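Local atomic coordinates of UPF0141 protein yjdB (Campylobacter jejuni subsp. jejuni HB93-13, PDB entry 4TN0), a protein that probably transfers phosphoethanolamine groups through a zinc-binding, alkaline phosphatase-like periplasmic domain, and is required for polymyxin resistance and motility. Residues 55-61 and 272-278. Sequence-based numbering, arbitrary orientation.
Sequences FDNFSSC and KGLKLSQ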
loop_
_atom_site.group_PDB
_atom_site.type_symbol
_atom_site.label_atom_id
_atom_site.label_comp_id
_atom_site.label_asym_id
_atom_site.label_seq_id
_atom_site.Cartn_x
_atom_site.Cartn_y
_atom_site.Cartn_z
ATOM N N PHE A 55 -9.572 0.628 -6.538
ATOM C CA PHE A 55 -9.133 1.461 -7.642
ATOM C C PHE A 55 -8.605 0.600 -8.791
ATOM O O PHE A 55 -7.550 -0.031 -8.686
ATOM C CB PHE A 55 -8.064 2.422 -7.149
ATOM C CG PHE A 55 -8.573 3.405 -6.143
ATOM C CD1 PHE A 55 -8.777 3.023 -4.829
ATOM C CD2 PHE A 55 -8.871 4.708 -6.513
ATOM C CE1 PHE A 55 -9.260 3.923 -3.900
ATOM C CE2 PHE A 55 -9.350 5.605 -5.585
ATOM C CZ PHE A 55 -9.541 5.212 -4.283
ATOM N N ASP A 56 -9.331 0.579 -9.901
ATOM C CA ASP A 56 -8.993 -0.372 -10.948
ATOM C C ASP A 56 -8.067 0.211 -12.000
ATOM O O ASP A 56 -7.716 -0.467 -12.949
ATOM C CB ASP A 56 -10.267 -0.912 -11.606
ATOM C CG ASP A 56 -11.257 0.177 -11.940
ATOM O OD1 ASP A 56 -10.983 0.959 -12.880
ATOM O OD2 ASP A 56 -12.301 0.255 -11.245
ATOM N N ASN A 57 -7.650 1.455 -11.812
ATOM C CA ASN A 57 -6.793 2.129 -12.782
ATOM C C ASN A 57 -5.642 2.887 -12.109
ATOM O O ASN A 57 -5.340 4.019 -12.442
ATOM C CB ASN A 57 -7.644 3.075 -13.632
ATOM C CG ASN A 57 -6.940 3.513 -14.908
ATOM O OD1 ASN A 57 -5.992 2.869 -15.367
ATOM N ND2 ASN A 57 -7.401 4.617 -15.486
ATOM N N PHE A 58 -4.987 2.208 -11.179
ATOM C CA PHE A 58 -3.992 2.783 -10.293
ATOM C C PHE A 58 -2.602 2.314 -10.713
ATOM O O PHE A 58 -2.379 1.110 -10.888
ATOM C CB PHE A 58 -4.297 2.342 -8.862
ATOM C CG PHE A 58 -3.853 3.301 -7.807
ATOM C CD1 PHE A 58 -2.603 3.190 -7.233
ATOM C CD2 PHE A 58 -4.709 4.289 -7.351
ATOM C CE1 PHE A 58 -2.205 4.067 -6.239
ATOM C CE2 PHE A 58 -4.316 5.166 -6.357
ATOM C CZ PHE A 58 -3.067 5.061 -5.806
ATOM N N SER A 59 -1.668 3.251 -10.859
ATOM C CA SER A 59 -0.315 2.942 -11.329
ATOM C C SER A 59 0.769 3.246 -10.313
ATOM O O SER A 59 0.574 4.060 -9.422
ATOM C CB SER A 59 -0.010 3.714 -12.609
ATOM O OG SER A 59 -0.501 3.017 -13.738
ATOM N N SER A 60 1.934 2.631 -10.490
ATOM C CA SER A 60 3.031 2.834 -9.559
ATOM C C SER A 60 4.021 3.807 -10.142
ATOM O O SER A 60 4.029 4.082 -11.340
ATOM C CB SER A 60 3.758 1.522 -9.232
ATOM O OG SER A 60 4.379 1.000 -10.393
ATOM N N CYS A 61 4.893 4.283 -9.272
ATOM C CA CYS A 61 5.858 5.295 -9.628
ATOM C C CYS A 61 7.071 4.665 -10.317
ATOM O O CYS A 61 7.687 5.271 -11.186
ATOM C CB CYS A 61 6.255 6.069 -8.360
ATOM S SG CYS A 61 7.400 7.396 -8.651
ATOM N N LYS A 272 -12.960 5.642 -8.005
ATOM C CA LYS A 272 -12.225 4.387 -8.185
ATOM C C LYS A 272 -11.791 4.081 -9.628
ATOM O O LYS A 272 -10.759 3.436 -9.828
ATOM C CB LYS A 272 -13.048 3.205 -7.627
ATOM C CG LYS A 272 -14.303 2.858 -8.413
ATOM C CD LYS A 272 -15.051 1.678 -7.801
ATOM C CE LYS A 272 -16.082 1.111 -8.780
ATOM N NZ LYS A 272 -16.487 -0.286 -8.440
ATOM N N GLY A 273 -12.523 4.569 -10.626
ATOM C CA GLY A 273 -12.202 4.239 -12.003
ATOM C C GLY A 273 -11.292 5.232 -12.705
ATOM O O GLY A 273 -10.967 5.074 -13.889
ATOM N N LEU A 274 -10.879 6.263 -11.976
ATOM C CA LEU A 274 -10.039 7.332 -12.532
ATOM C C LEU A 274 -8.577 6.931 -12.644
ATOM O O LEU A 274 -8.061 6.234 -11.767
ATOM C CB LEU A 274 -10.139 8.591 -11.661
ATOM C CG LEU A 274 -11.458 9.360 -11.562
ATOM C CD1 LEU A 274 -11.463 10.146 -10.273
ATOM C CD2 LEU A 274 -11.634 10.287 -12.746
ATOM N N LYS A 275 -7.901 7.398 -13.693
ATOM C CA LYS A 275 -6.462 7.172 -13.840
ATOM C C LYS A 275 -5.689 7.873 -12.709
ATOM O O LYS A 275 -5.371 9.070 -12.780
ATOM C CB LYS A 275 -5.982 7.637 -15.218
ATOM C CG LYS A 275 -4.482 7.497 -15.484
ATOM C CD LYS A 275 -4.145 7.843 -16.938
ATOM C CE LYS A 275 -2.713 7.471 -17.329
ATOM N NZ LYS A 275 -1.750 8.614 -17.203
ATOM N N LEU A 276 -5.393 7.107 -11.664
ATOM C CA LEU A 276 -4.658 7.606 -10.512
ATOM C C LEU A 276 -3.358 6.822 -10.374
ATOM O O LEU A 276 -3.048 5.996 -11.229
ATOM C CB LEU A 276 -5.515 7.498 -9.257
ATOM C CG LEU A 276 -6.832 8.248 -9.390
ATOM C CD1 LEU A 276 -7.906 7.629 -8.517
ATOM C CD2 LEU A 276 -6.595 9.697 -8.994
ATOM N N SER A 277 -2.599 7.093 -9.311
ATOM C CA SER A 277 -1.266 6.525 -9.165
ATOM C C SER A 277 -0.642 6.822 -7.810
ATOM O O SER A 277 -1.240 7.459 -6.978
ATOM C CB SER A 277 -0.350 7.059 -10.261
ATOM O OG SER A 277 -0.053 8.420 -10.022
ATOM N N GLN A 278 0.576 6.347 -7.599
ATOM C CA GLN A 278 1.292 6.635 -6.368
ATOM C C GLN A 278 1.558 8.134 -6.216
ATOM O O GLN A 278 1.775 8.627 -5.100
ATOM C CB GLN A 278 2.600 5.840 -6.318
ATOM C CG GLN A 278 2.392 4.435 -5.738
ATOM C CD GLN A 278 3.478 3.437 -6.114
ATOM O OE1 GLN A 278 4.510 3.794 -6.682
ATOM N NE2 GLN A 278 3.228 2.161 -5.821
#
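The Gln278 side chain reaches across and forward to the partner segment, where its OE1 accepts the backbone N-H of Cys61 at 2.7 Å. The N-H...O angle is 160°, but the donor lies above the amide plane, 51° out of it. NE2 passes alongside Ser60 CB and donates to the backbone O of Asp226, a zinc ligand, so both ends of the amide are held, fixing its rotation. The amide thus bridges the backbones of Asp226 and of Cys61, which is disulfide-bonded to Cys71; the Gln278 side chain lies about 9 Å from the zinc ion. Toward the start of both segments, Gln278 N donates to Ser59 O (2.9 Å), Ser59 N to Leu276 O (3.1 Å) and Leu276 N to Asn57 O (3.2 Å). Through this short parallel ladder strand 276-277 forms one edge of the mixed central sheet of the alkaline phosphatase-like fold; strand 53-59 pairs on its opposite edge, antiparallel, with strand 252-259. With CG anti to the backbone N (chi1 -151°), the Phe58 ring swings over the partner strand: Ser277 N sits above the ring centre, while CD2 meets Leu276 CB at 3.8 Å. Leu276 CD1 touches the edge of the Phe55 ring at CD2 (3.7 Å). Where the chain turns a corner, Asp56 N donates to Lys272 O (3.2 Å), and the Asp56 carboxylate lies beside Gly273 CA.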